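Side-chain contacts in beta-lactamase (Chitinophaga pinensis, PDB 6N36), which probably hydrolyses the beta-lactam ring of antibiotics, as a metallo-beta-lactamase with two zinc ions bound in its active site: residues 20-25 and 66-71; 29-34 and 230-235; 47-52 and 145-150; 94-99 and 131-136. All coordinates share one frame; numbering follows the deposited sequence. Where two conformers were deposited one is given.

Contact 1 of 4, residues 20-25 and 66-71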
loop_
_atom_site.group_PDB
_atom_site.type_symbol
_atom_site.label_atom_id
_atom_site.label_comp_id
_atom_site.label_asym_id
_atom_site.label_seq_id
_atom_site.Cartn_x
_atom_site.Cartn_y
_atom_site.Cartn_z
ATOM N N TYR A 20 5.663 7.507 -14.420
ATOM C CA TYR A 20 5.531 6.178 -15.028
ATOM C C TYR A 20 4.181 6.141 -15.748
ATOM O O TYR A 20 3.197 6.593 -15.135
ATOM C CB TYR A 20 5.705 5.113 -13.944
ATOM C CG TYR A 20 5.871 3.742 -14.531
ATOM C CD1 TYR A 20 7.094 3.342 -15.038
ATOM C CD2 TYR A 20 4.813 2.861 -14.646
ATOM C CE1 TYR A 20 7.261 2.099 -15.617
ATOM C CE2 TYR A 20 4.957 1.609 -15.212
ATOM C CZ TYR A 20 6.194 1.219 -15.700
ATOM O OH TYR A 20 6.403 0.026 -16.323
ATOM N N GLN A 21 4.142 5.512 -16.918
ATOM C CA GLN A 21 2.931 5.381 -17.766
ATOM C C GLN A 21 1.917 4.529 -17.006
ATOM O O GLN A 21 2.193 3.378 -16.726
ATOM C CB GLN A 21 3.327 4.715 -19.095
ATOM C CG GLN A 21 2.206 4.620 -20.117
ATOM C CD GLN A 21 2.603 4.152 -21.508
ATOM O OE1 GLN A 21 1.810 3.547 -22.218
ATOM N NE2 GLN A 21 3.840 4.391 -21.916
ATOM N N PRO A 22 0.715 5.032 -16.691
ATOM C CA PRO A 22 -0.252 4.176 -16.014
ATOM C C PRO A 22 -0.727 3.071 -16.961
ATOM O O PRO A 22 -0.700 3.172 -18.185
ATOM C CB PRO A 22 -1.392 5.124 -15.654
ATOM C CG PRO A 22 -1.294 6.210 -16.682
ATOM C CD PRO A 22 0.189 6.371 -16.944
ATOM N N PHE A 23 -1.234 1.995 -16.352
ATOM C CA PHE A 23 -1.634 0.839 -17.143
ATOM C C PHE A 23 -2.631 -0.023 -16.390
ATOM O O PHE A 23 -2.661 -0.013 -15.161
ATOM C CB PHE A 23 -0.403 0.035 -17.553
ATOM C CG PHE A 23 0.347 -0.681 -16.458
ATOM C CD1 PHE A 23 1.270 -0.027 -15.648
ATOM C CD2 PHE A 23 0.052 -2.002 -16.160
ATOM C CE1 PHE A 23 1.952 -0.718 -14.653
ATOM C CE2 PHE A 23 0.757 -2.700 -15.187
ATOM C CZ PHE A 23 1.663 -2.040 -14.385
ATOM N N ARG A 24 -3.369 -0.797 -17.167
ATOM C CA ARG A 24 -4.317 -1.783 -16.642
ATOM C C ARG A 24 -3.541 -3.035 -16.238
ATOM O O ARG A 24 -2.767 -3.630 -17.050
ATOM C CB ARG A 24 -5.302 -2.140 -17.751
ATOM C CG ARG A 24 -6.406 -3.070 -17.308
ATOM C CD ARG A 24 -7.237 -3.371 -18.562
ATOM N NE ARG A 24 -8.296 -4.306 -18.278
ATOM C CZ ARG A 24 -8.815 -5.134 -19.168
ATOM N NH1 ARG A 24 -8.251 -5.289 -20.354
ATOM N NH2 ARG A 24 -9.787 -5.940 -18.779
ATOM N N ILE A 25 -3.656 -3.395 -14.960
ATOM C CA ILE A 25 -2.975 -4.612 -14.452
ATOM C C ILE A 25 -3.799 -5.835 -14.841
ATOM O O ILE A 25 -3.244 -6.777 -15.456
ATOM C CB ILE A 25 -2.785 -4.475 -12.926
ATOM C CG1 ILE A 25 -1.879 -3.292 -12.571
ATOM C CG2 ILE A 25 -2.276 -5.806 -12.376
ATOM C CD1 ILE A 25 -1.961 -2.877 -11.114
ATOM N N MET A 66 -5.022 9.260 -13.962
ATOM C CA MET A 66 -6.440 8.849 -14.106
ATOM C C MET A 66 -7.019 9.428 -15.402
ATOM O O MET A 66 -7.678 8.664 -16.143
ATOM C CB MET A 66 -7.222 9.260 -12.879
ATOM C CG MET A 66 -6.941 8.340 -11.726
ATOM S SD MET A 66 -7.864 8.751 -10.239
ATOM C CE MET A 66 -9.499 8.268 -10.823
ATOM N N LYS A 67 -6.685 10.676 -15.728
ATOM C CA LYS A 67 -7.170 11.313 -16.972
ATOM C C LYS A 67 -6.640 10.490 -18.154
ATOM O O LYS A 67 -7.415 10.187 -19.111
ATOM C CB LYS A 67 -6.713 12.772 -17.027
ATOM C CG LYS A 67 -7.155 13.523 -18.275
ATOM C CD LYS A 67 -6.518 14.904 -18.434
ATOM C CE LYS A 67 -6.478 15.346 -19.887
ATOM N NZ LYS A 67 -5.628 16.543 -20.141
ATOM N N THR A 68 -5.335 10.157 -18.170
ATOM C CA THR A 68 -4.733 9.345 -19.256
ATOM C C THR A 68 -5.531 8.053 -19.489
ATOM O O THR A 68 -5.690 7.659 -20.649
ATOM C CB THR A 68 -3.260 9.012 -18.980
ATOM O OG1 THR A 68 -2.597 10.279 -19.018
ATOM C CG2 THR A 68 -2.694 8.000 -19.943
ATOM N N LEU A 69 -5.999 7.391 -18.417
ATOM C CA LEU A 69 -6.769 6.132 -18.486
ATOM C C LEU A 69 -8.256 6.377 -18.829
ATOM O O LEU A 69 -8.934 5.339 -19.084
ATOM C CB LEU A 69 -6.678 5.410 -17.146
ATOM C CG LEU A 69 -5.274 4.909 -16.765
ATOM C CD1 LEU A 69 -5.316 4.341 -15.341
ATOM C CD2 LEU A 69 -4.780 3.899 -17.761
ATOM N N GLY A 70 -8.740 7.615 -18.730
ATOM C CA GLY A 70 -10.115 8.023 -19.037
ATOM C C GLY A 70 -11.028 8.009 -17.826
ATOM O O GLY A 70 -12.275 8.001 -18.016
ATOM N N PHE A 71 -10.466 8.138 -16.616
ATOM C CA PHE A 71 -11.282 8.196 -15.382
ATOM C C PHE A 71 -11.135 9.571 -14.733
ATOM O O PHE A 71 -10.081 10.266 -14.921
ATOM C CB PHE A 71 -10.861 7.124 -14.390
ATOM C CG PHE A 71 -10.932 5.728 -14.962
ATOM C CD1 PHE A 71 -12.181 5.183 -15.233
ATOM C CD2 PHE A 71 -9.800 4.990 -15.242
ATOM C CE1 PHE A 71 -12.295 3.906 -15.764
ATOM C CE2 PHE A 71 -9.909 3.720 -15.802
ATOM C CZ PHE A 71 -11.159 3.189 -16.044
#
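The loop leading into edge strand 23-26 of the seven-stranded sheet meets the C-terminal end of helix 58-69 here, through P22 on one side and T68 and L69 on the other. P22 turns its ring to the last helical turn. Its CB lies 4.0 Å from L69 CD1, and L69 CG is equally near. The proline CG lies between the two helix residues, 4.0 Å from T68 CG2. The P22 ring and the T68 side chain cross at about a right angle.

The helix end is a Schellman motif. G70 has positive phi (93°). The N atom of F71 bonds to the O atom of M66 at 2.9 Å, and G70 N bonds to K67 O, also at 2.9 Å. L69 immediately precedes G70. Its CG is anti to the carbonyl carbon (chi1 -66°), which brings both methyls to P22: CD2 also comes within 4.3 Å of F23 N. T68 places its methyl anti to the backbone N and towards P22, while OG1 bonds to A64 O. The contact lies near the surface and is made by van der Waals contact alone, chiefly between carbons. F23 starts its side chain away from the helix, and its ring stacks on H236.

Contact 2 of 4, residues 29-34 and 230-235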
loop_
_atom_site.group_PDB
_atom_site.type_symbol
_atom_site.label_atom_id
_atom_site.label_comp_id
_atom_site.label_asym_id
_atom_site.label_seq_id
_atom_site.Cartn_x
_atom_site.Cartn_y
_atom_site.Cartn_z
ATOM N N LEU A 29 -8.506 -3.250 -12.239
ATOM C CA LEU A 29 -7.385 -2.789 -11.384
ATOM C C LEU A 29 -6.296 -2.179 -12.253
ATOM O O LEU A 29 -5.818 -2.828 -13.221
ATOM C CB LEU A 29 -6.825 -3.980 -10.614
ATOM C CG LEU A 29 -5.526 -3.701 -9.878
ATOM C CD1 LEU A 29 -5.696 -2.701 -8.746
ATOM C CD2 LEU A 29 -4.909 -4.991 -9.354
ATOM N N TYR A 30 -5.958 -0.953 -11.958
ATOM C CA TYR A 30 -4.997 -0.146 -12.731
ATOM C C TYR A 30 -3.857 0.284 -11.797
ATOM O O TYR A 30 -4.056 0.608 -10.598
ATOM C CB TYR A 30 -5.656 1.105 -13.305
ATOM C CG TYR A 30 -6.774 0.802 -14.262
ATOM C CD1 TYR A 30 -8.049 0.509 -13.789
ATOM C CD2 TYR A 30 -6.572 0.768 -15.629
ATOM C CE1 TYR A 30 -9.083 0.167 -14.638
ATOM C CE2 TYR A 30 -7.627 0.478 -16.496
ATOM C CZ TYR A 30 -8.878 0.137 -15.993
ATOM O OH TYR A 30 -9.958 -0.150 -16.819
ATOM N N TYR A 31 -2.688 0.402 -12.409
ATOM C CA TYR A 31 -1.480 0.991 -11.805
ATOM C C TYR A 31 -1.455 2.472 -12.172
ATOM O O TYR A 31 -1.475 2.804 -13.357
ATOM C CB TYR A 31 -0.198 0.332 -12.302
ATOM C CG TYR A 31 1.037 0.796 -11.556
ATOM C CD1 TYR A 31 1.433 0.172 -10.382
ATOM C CD2 TYR A 31 1.786 1.901 -11.976
ATOM C CE1 TYR A 31 2.529 0.597 -9.680
ATOM C CE2 TYR A 31 2.899 2.323 -11.272
ATOM C CZ TYR A 31 3.305 1.641 -10.145
ATOM O OH TYR A 31 4.378 2.043 -9.401
ATOM N N ILE A 32 -1.445 3.376 -11.211
ATOM C CA ILE A 32 -1.389 4.844 -11.453
ATOM C C ILE A 32 -0.273 5.497 -10.619
ATOM O O ILE A 32 -0.309 6.706 -10.411
ATOM C CB ILE A 32 -2.751 5.510 -11.202
ATOM C CG1 ILE A 32 -3.284 5.338 -9.767
ATOM C CG2 ILE A 32 -3.739 5.014 -12.238
ATOM C CD1 ILE A 32 -4.434 6.263 -9.473
ATOM N N GLY A 33 0.687 4.708 -10.178
ATOM C CA GLY A 33 1.755 5.181 -9.304
ATOM C C GLY A 33 2.918 5.772 -10.062
ATOM O O GLY A 33 2.814 6.089 -11.234
ATOM N N THR A 34 4.032 5.877 -9.360
ATOM C CA THR A 34 5.278 6.410 -9.940
ATOM C C THR A 34 6.209 5.253 -10.306
ATOM O O THR A 34 5.828 4.071 -10.254
ATOM C CB THR A 34 5.900 7.402 -8.962
ATOM O OG1 THR A 34 6.211 6.702 -7.758
ATOM C CG2 THR A 34 5.013 8.589 -8.700
ATOM N N TYR A 230 8.537 -6.396 -5.709
ATOM C CA TYR A 230 7.869 -7.399 -6.579
ATOM C C TYR A 230 8.441 -7.341 -7.984
ATOM O O TYR A 230 7.844 -7.977 -8.840
ATOM C CB TYR A 230 6.352 -7.263 -6.559
ATOM C CG TYR A 230 5.764 -5.998 -7.127
ATOM C CD1 TYR A 230 5.916 -4.769 -6.512
ATOM C CD2 TYR A 230 5.023 -6.031 -8.298
ATOM C CE1 TYR A 230 5.327 -3.614 -7.004
ATOM C CE2 TYR A 230 4.457 -4.882 -8.824
ATOM C CZ TYR A 230 4.605 -3.662 -8.182
ATOM O OH TYR A 230 4.061 -2.501 -8.664
ATOM N N GLU A 231 9.565 -6.645 -8.178
ATOM C CA GLU A 231 10.296 -6.594 -9.474
ATOM C C GLU A 231 9.358 -6.100 -10.580
ATOM O O GLU A 231 9.355 -6.663 -11.679
ATOM C CB GLU A 231 10.922 -7.968 -9.712
ATOM C CG GLU A 231 12.036 -8.238 -8.725
ATOM C CD GLU A 231 13.390 -7.637 -9.065
ATOM O OE1 GLU A 231 13.471 -6.527 -9.681
ATOM O OE2 GLU A 231 14.390 -8.311 -8.748
ATOM N N LEU A 232 8.577 -5.039 -10.322
ATOM C CA LEU A 232 7.686 -4.449 -11.341
ATOM C C LEU A 232 8.401 -4.325 -12.688
ATOM O O LEU A 232 7.780 -4.691 -13.656
ATOM C CB LEU A 232 7.211 -3.061 -10.895
ATOM C CG LEU A 232 6.412 -2.248 -11.908
ATOM C CD1 LEU A 232 5.159 -2.967 -12.359
ATOM C CD2 LEU A 232 6.093 -0.875 -11.305
ATOM N N HIS A 233 9.601 -3.756 -12.709
ATOM C CA HIS A 233 10.240 -3.300 -13.966
ATOM C C HIS A 233 10.912 -4.476 -14.647
ATOM O O HIS A 233 11.238 -4.295 -15.836
ATOM C CB HIS A 233 11.211 -2.175 -13.688
ATOM C CG HIS A 233 10.452 -1.019 -13.144
ATOM N ND1 HIS A 233 9.498 -0.386 -13.887
ATOM C CD2 HIS A 233 10.497 -0.428 -11.940
ATOM C CE1 HIS A 233 8.956 0.580 -13.146
ATOM N NE2 HIS A 233 9.547 0.560 -11.941
ATOM N N LYS A 234 10.940 -5.646 -14.006
ATOM C CA LYS A 234 11.325 -6.893 -14.724
ATOM C C LYS A 234 10.084 -7.584 -15.286
ATOM O O LYS A 234 10.245 -8.351 -16.274
ATOM C CB LYS A 234 12.157 -7.805 -13.828
ATOM C CG LYS A 234 13.552 -7.267 -13.547
ATOM C CD LYS A 234 14.341 -8.116 -12.557
ATOM C CE LYS A 234 15.814 -7.760 -12.533
ATOM N NZ LYS A 234 16.112 -6.645 -11.610
ATOM N N LYS A 235 8.892 -7.326 -14.736
ATOM C CA LYS A 235 7.629 -7.991 -15.140
ATOM C C LYS A 235 6.888 -7.193 -16.212
ATOM O O LYS A 235 6.033 -7.763 -16.910
ATOM C CB LYS A 235 6.753 -8.152 -13.905
ATOM C CG LYS A 235 7.272 -9.211 -12.959
ATOM C CD LYS A 235 6.598 -9.211 -11.585
ATOM C CE LYS A 235 7.097 -10.356 -10.735
ATOM N NZ LYS A 235 6.580 -10.316 -9.348
HETATM O O HOH W 1 5.439 0.092 -7.687
#
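Y31 meets Y230 and L232 in the protein interior. Y31 comes from strand 29-31 and carries CG anti to its N atom (chi1 -172°), which extends the ring towards the 230-235 segment. Y230 holds CG between its N atom and carbonyl carbon (chi1 65°). Its hydroxyl then reaches the Y31 ring obliquely, with Y230 OH 3.6 Å from Y31 CE1. L232 approaches from the opposite direction to Y31. One methyl does the touching: L232 CD2 is 3.9 Å from Y31 CZ and the same distance from Y31 OH.

The Y31 hydroxyl is gripped on its own side of the contact. Y31 OH donates to T34 O at 2.6 Å. It meets this oxygen in the carbonyl plane, at an angle of 156° to the C=O bond. T34 O also lies in the plane of the Y31 ring, at its edge. A water donates a hydrogen bond to Y31 OH (2.8 Å) and is hydrogen-bonded to Y230 OH (3.1 Å). Next to Y230, K235 NZ curls back to Y230 O at 2.7 Å and forms a salt bridge with D249.

The two hydroxyls are linked through this water, not by a direct hydrogen bond. Donating to T34 O and accepting from the water, the buried Y31 hydroxyl has both its roles filled. These bonds should restrain rotation of the ring while L232 packs against it.

Contact 3 of 4, residues 47-52 and 145-150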
loop_
_atom_site.group_PDB
_atom_site.type_symbol
_atom_site.label_atom_id
_atom_site.label_comp_id
_atom_site.label_asym_id
_atom_site.label_seq_id
_atom_site.Cartn_x
_atom_site.Cartn_y
_atom_site.Cartn_z
ATOM N N GLY A 47 -18.144 4.291 -8.529
ATOM C CA GLY A 47 -16.982 5.080 -8.097
ATOM C C GLY A 47 -15.783 4.207 -7.837
ATOM O O GLY A 47 -15.851 2.986 -7.937
ATOM N N HIS A 48 -14.665 4.827 -7.468
ATOM C CA HIS A 48 -13.390 4.098 -7.456
ATOM C C HIS A 48 -12.790 4.042 -6.057
ATOM O O HIS A 48 -13.105 4.865 -5.206
ATOM C CB HIS A 48 -12.394 4.805 -8.392
ATOM C CG HIS A 48 -12.973 5.206 -9.710
ATOM N ND1 HIS A 48 -13.790 4.342 -10.446
ATOM C CD2 HIS A 48 -12.888 6.361 -10.414
ATOM C CE1 HIS A 48 -14.151 4.954 -11.548
ATOM N NE2 HIS A 48 -13.601 6.206 -11.580
ATOM N N ILE A 49 -11.922 3.069 -5.905
ATOM C CA ILE A 49 -11.101 2.858 -4.689
ATOM C C ILE A 49 -9.667 3.203 -5.104
ATOM O O ILE A 49 -9.133 2.644 -6.095
ATOM C CB ILE A 49 -11.234 1.448 -4.130
ATOM C CG1 ILE A 49 -12.698 1.013 -3.924
ATOM C CG2 ILE A 49 -10.394 1.312 -2.860
ATOM C CD1 ILE A 49 -13.216 0.123 -5.020
ATOM N N LEU A 50 -9.000 4.017 -4.275
ATOM C CA LEU A 50 -7.536 4.296 -4.420
ATOM C C LEU A 50 -6.793 3.667 -3.257
ATOM O O LEU A 50 -7.168 3.936 -2.107
ATOM C CB LEU A 50 -7.305 5.798 -4.415
ATOM C CG LEU A 50 -5.824 6.200 -4.456
ATOM C CD1 LEU A 50 -5.211 5.852 -5.789
ATOM C CD2 LEU A 50 -5.681 7.685 -4.106
ATOM N N ILE A 51 -5.793 2.841 -3.563
ATOM C CA ILE A 51 -4.870 2.315 -2.540
ATOM C C ILE A 51 -3.539 3.051 -2.694
ATOM O O ILE A 51 -2.849 2.834 -3.680
ATOM C CB ILE A 51 -4.694 0.796 -2.664
ATOM C CG1 ILE A 51 -6.030 0.046 -2.607
ATOM C CG2 ILE A 51 -3.739 0.350 -1.572
ATOM C CD1 ILE A 51 -5.905 -1.437 -2.921
ATOM N N ASN A 52 -3.237 3.857 -1.684
ATOM C CA ASN A 52 -1.991 4.642 -1.504
ATOM C C ASN A 52 -1.945 5.894 -2.359
ATOM O O ASN A 52 -2.492 5.950 -3.477
ATOM C CB ASN A 52 -0.715 3.844 -1.768
ATOM C CG ASN A 52 -0.457 2.760 -0.745
ATOM O OD1 ASN A 52 -0.998 2.798 0.370
ATOM N ND2 ASN A 52 0.357 1.770 -1.129
ATOM N N ILE A 145 -14.452 -4.218 2.379
ATOM C CA ILE A 145 -14.739 -2.890 1.809
ATOM C C ILE A 145 -15.445 -3.211 0.488
ATOM O O ILE A 145 -14.851 -3.940 -0.371
ATOM C CB ILE A 145 -13.439 -2.084 1.626
ATOM C CG1 ILE A 145 -12.696 -1.967 2.960
ATOM C CG2 ILE A 145 -13.719 -0.721 1.022
ATOM C CD1 ILE A 145 -11.262 -2.420 2.903
ATOM N N GLN A 146 -16.679 -2.774 0.392
ATOM C CA GLN A 146 -17.547 -3.082 -0.768
ATOM C C GLN A 146 -17.953 -1.800 -1.475
ATOM O O GLN A 146 -18.434 -0.870 -0.838
ATOM C CB GLN A 146 -18.761 -3.886 -0.297
ATOM C CG GLN A 146 -18.351 -5.225 0.268
ATOM C CD GLN A 146 -19.555 -5.951 0.801
ATOM O OE1 GLN A 146 -19.811 -5.936 1.999
ATOM N NE2 GLN A 146 -20.324 -6.524 -0.102
ATOM N N LEU A 147 -17.912 -1.833 -2.797
ATOM C CA LEU A 147 -18.361 -0.706 -3.650
ATOM C C LEU A 147 -18.602 -1.233 -5.058
ATOM O O LEU A 147 -17.690 -1.863 -5.630
ATOM C CB LEU A 147 -17.273 0.380 -3.689
ATOM C CG LEU A 147 -17.653 1.627 -4.469
ATOM C CD1 LEU A 147 -18.842 2.345 -3.887
ATOM C CD2 LEU A 147 -16.456 2.567 -4.629
ATOM N N GLY A 148 -19.783 -0.983 -5.623
ATOM C CA GLY A 148 -20.057 -1.264 -7.049
ATOM C C GLY A 148 -19.697 -2.685 -7.479
ATOM O O GLY A 148 -19.235 -2.868 -8.622
ATOM N N GLY A 149 -19.981 -3.689 -6.626
ATOM C CA GLY A 149 -19.746 -5.106 -6.970
ATOM C C GLY A 149 -18.408 -5.624 -6.494
ATOM O O GLY A 149 -18.227 -6.851 -6.526
ATOM N N MET A 150 -17.465 -4.745 -6.138
ATOM C CA MET A 150 -16.138 -5.150 -5.621
ATOM C C MET A 150 -16.228 -5.441 -4.134
ATOM O O MET A 150 -16.949 -4.732 -3.395
ATOM C CB MET A 150 -15.083 -4.052 -5.840
ATOM C CG MET A 150 -14.689 -3.962 -7.236
ATOM S SD MET A 150 -13.961 -5.396 -8.000
ATOM C CE MET A 150 -12.592 -5.588 -6.859
#
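The chain entering strand 48-51 and the L147-M150 hairpin come closest at G47 and G148, with CA atoms 7.1 Å apart. The hairpin turns through a type I' turn, closed by L147 N to M150 O at 3.1 Å and M150 N to L147 O at 2.9 Å. G148 and G149 both have positive phi, as this turn type requires.

L147 carries the contact. Its CG is anti to the backbone N (chi1 -177°), and one methyl, CD2, does all the close touching. L147 CD2 sits 3.4 Å from G47 O, a close van der Waals contact with a carbonyl that also accepts a hydrogen bond from T44 OG1. The same methyl lies 4.1 Å from I49 CD1. The two side chains run past one another, pointing opposite ways, so the isoleucine CG1-CD1 arm lies alongside the leucine tip. An I49 chi2 of 101°, well off a staggered value, sets CD1 beside that methyl. Beside this pair, I145 packs on I78 and L80, and M150 on I42 and F169.

Strand 48-51 belongs to the seven-stranded sheet and the hairpin to the five-stranded one. Their facing apolar side chains form part of the interior of the αβ/βα sandwich of the metallo-beta-lactamase fold.

Contact 4 of 4, residues 94-99 and 131-136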
loop_
_atom_site.group_PDB
_atom_site.type_symbol
_atom_site.label_atom_id
_atom_site.label_comp_id
_atom_site.label_asym_id
_atom_site.label_seq_id
_atom_site.Cartn_x
_atom_site.Cartn_y
_atom_site.Cartn_z
ATOM N N ALA A 94 -4.615 15.780 0.795
ATOM C CA ALA A 94 -4.923 16.570 -0.423
ATOM C C ALA A 94 -5.987 15.823 -1.215
ATOM O O ALA A 94 -6.970 16.430 -1.689
ATOM C CB ALA A 94 -3.691 16.857 -1.248
ATOM N N VAL A 95 -5.790 14.524 -1.426
ATOM C CA VAL A 95 -6.761 13.741 -2.224
ATOM C C VAL A 95 -8.124 13.772 -1.521
ATOM O O VAL A 95 -9.143 14.014 -2.209
ATOM C CB VAL A 95 -6.307 12.282 -2.462
ATOM C CG1 VAL A 95 -7.423 11.486 -3.094
ATOM C CG2 VAL A 95 -5.058 12.250 -3.306
ATOM N N LYS A 96 -8.181 13.614 -0.202
ATOM C CA LYS A 96 -9.478 13.596 0.532
ATOM C C LYS A 96 -10.162 14.968 0.440
ATOM O O LYS A 96 -11.374 15.003 0.157
ATOM C CB LYS A 96 -9.263 13.256 1.999
ATOM C CG LYS A 96 -10.551 13.087 2.792
ATOM C CD LYS A 96 -10.348 12.610 4.215
ATOM C CE LYS A 96 -11.630 12.705 5.025
ATOM N NZ LYS A 96 -11.405 12.402 6.452
ATOM N N GLN A 97 -9.381 16.030 0.548
ATOM C CA GLN A 97 -9.927 17.409 0.439
ATOM C C GLN A 97 -10.530 17.611 -0.954
ATOM O O GLN A 97 -11.614 18.253 -1.036
ATOM C CB GLN A 97 -8.850 18.456 0.686
ATOM C CG GLN A 97 -9.463 19.847 0.701
ATOM C CD GLN A 97 -8.420 20.923 0.729
ATOM O OE1 GLN A 97 -7.217 20.660 0.625
ATOM N NE2 GLN A 97 -8.897 22.152 0.857
ATOM N N GLN A 98 -9.867 17.125 -2.004
ATOM C CA GLN A 98 -10.261 17.381 -3.408
ATOM C C GLN A 98 -11.419 16.504 -3.838
ATOM O O GLN A 98 -12.066 16.923 -4.839
ATOM C CB GLN A 98 -9.059 17.218 -4.337
ATOM C CG GLN A 98 -8.042 18.300 -4.121
ATOM C CD GLN A 98 -6.813 18.053 -4.957
ATOM O OE1 GLN A 98 -6.913 17.807 -6.155
ATOM N NE2 GLN A 98 -5.643 18.143 -4.323
ATOM N N THR A 99 -11.615 15.313 -3.249
ATOM C CA THR A 99 -12.568 14.292 -3.742
ATOM C C THR A 99 -13.723 14.110 -2.756
ATOM O O THR A 99 -14.724 13.608 -3.186
ATOM C CB THR A 99 -11.896 12.927 -3.967
ATOM O OG1 THR A 99 -11.403 12.515 -2.694
ATOM C CG2 THR A 99 -10.759 12.939 -4.967
ATOM N N LEU A 131 0.524 15.552 6.108
ATOM C CA LEU A 131 -0.706 16.213 6.573
ATOM C C LEU A 131 -1.617 15.141 7.130
ATOM O O LEU A 131 -1.889 14.128 6.489
ATOM C CB LEU A 131 -1.397 16.994 5.455
ATOM C CG LEU A 131 -0.693 18.255 4.981
ATOM C CD1 LEU A 131 -1.508 18.925 3.912
ATOM C CD2 LEU A 131 -0.439 19.226 6.128
ATOM N N PRO A 132 -2.177 15.346 8.317
ATOM C CA PRO A 132 -3.000 14.337 8.947
ATOM C C PRO A 132 -4.344 14.119 8.264
ATOM O O PRO A 132 -4.877 15.002 7.546
ATOM C CB PRO A 132 -3.249 14.813 10.373
ATOM C CG PRO A 132 -2.621 16.139 10.459
ATOM C CD PRO A 132 -1.958 16.526 9.169
ATOM N N VAL A 133 -4.828 12.910 8.431
ATOM C CA VAL A 133 -6.116 12.459 7.876
ATOM C C VAL A 133 -6.922 11.770 8.970
ATOM O O VAL A 133 -6.417 10.837 9.593
ATOM C CB VAL A 133 -5.943 11.534 6.658
ATOM C CG1 VAL A 133 -7.307 11.258 6.068
ATOM C CG2 VAL A 133 -4.925 12.049 5.634
ATOM N N LYS A 134 -8.161 12.203 9.192
ATOM C CA LYS A 134 -9.098 11.513 10.103
ATOM C C LYS A 134 -9.817 10.371 9.384
ATOM O O LYS A 134 -10.201 10.541 8.216
ATOM C CB LYS A 134 -10.134 12.538 10.590
ATOM C CG LYS A 134 -9.526 13.637 11.442
ATOM C CD LYS A 134 -10.576 14.506 12.145
ATOM C CE LYS A 134 -9.961 15.654 12.917
ATOM N NZ LYS A 134 -8.974 16.386 12.080
ATOM N N ALA A 135 -10.050 9.271 10.080
ATOM C CA ALA A 135 -10.697 8.055 9.555
ATOM C C ALA A 135 -12.201 8.248 9.465
ATOM O O ALA A 135 -12.812 8.706 10.475
ATOM C CB ALA A 135 -10.381 6.868 10.420
ATOM N N ASP A 136 -12.794 7.831 8.343
ATOM C CA ASP A 136 -14.269 7.723 8.206
ATOM C C ASP A 136 -14.735 6.329 8.633
ATOM O O ASP A 136 -15.887 6.193 9.072
ATOM C CB ASP A 136 -14.667 8.107 6.791
ATOM C CG ASP A 136 -14.311 9.559 6.514
ATOM O OD1 ASP A 136 -14.979 10.450 7.113
ATOM O OD2 ASP A 136 -13.371 9.820 5.746
HETATM O O HOH W 2 -9.340 14.241 7.496
#
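K96 of helix 92-99 reaches across to V133, K134 and D136 in the loop that leads into strand 137-139. The lysine is extended throughout, with CG anti to its N atom (chi1 -175°). This carries its amine from the helix to the loop backbone.

The close part is where the amine lands. K96 NZ donates to K134 O at 2.8 Å. The amine meets this oxygen a little out of the carbonyl plane. Part-way along the chain, K96 CD rests on V133 CG1 at 3.8 Å. V133 itself is buried and also packs on M92, A93 and M103, so K96 CD rests against the outer side of a well-packed valine.

The other bonds of the amine are looser, and they lie on nearly opposite sides of it. On one side D136 forms a salt bridge, but K96 NZ is 3.3 Å from D136 OD2 and the hydrogen bond is weak. OD2 has a stronger partner in M103 N. On the other side a water accepts from K96 NZ at 3.0 Å and also from K134 N at 2.9 Å, adding a bridge to the same loop. This water bridge and the exposed K134, whose side chain leads away from the helix, make up the more open part.

The loop is thus held between two elements: K96 on helix 92-99, and strand 102-106, which D136 and V133 reach through M103. On the same helix, A94 and V95 touch D59 of helix 58-69.

From the N terminus, segment 20-25 opens contact 1, and 29-34 opens contact 2 before 66-71 closes contact 1, so these two cross. They also touch, since strands 23-26 and 29-31 are sheet neighbours. Contact 1 ties that sheet edge to helix 58-69; contact 2 joins the adjacent strand 29-31 to segment 230-235, closing a loop of 195 residues. Contact 3 opens at 47-52, crosses contact 1, and closes at 145-150, bringing the two sheets together. Contact 4 joins helix 92-99 to the loop before strand 137-139. It is nested inside contact 3, which is nested inside contact 2. Contact 4 touches none of the others.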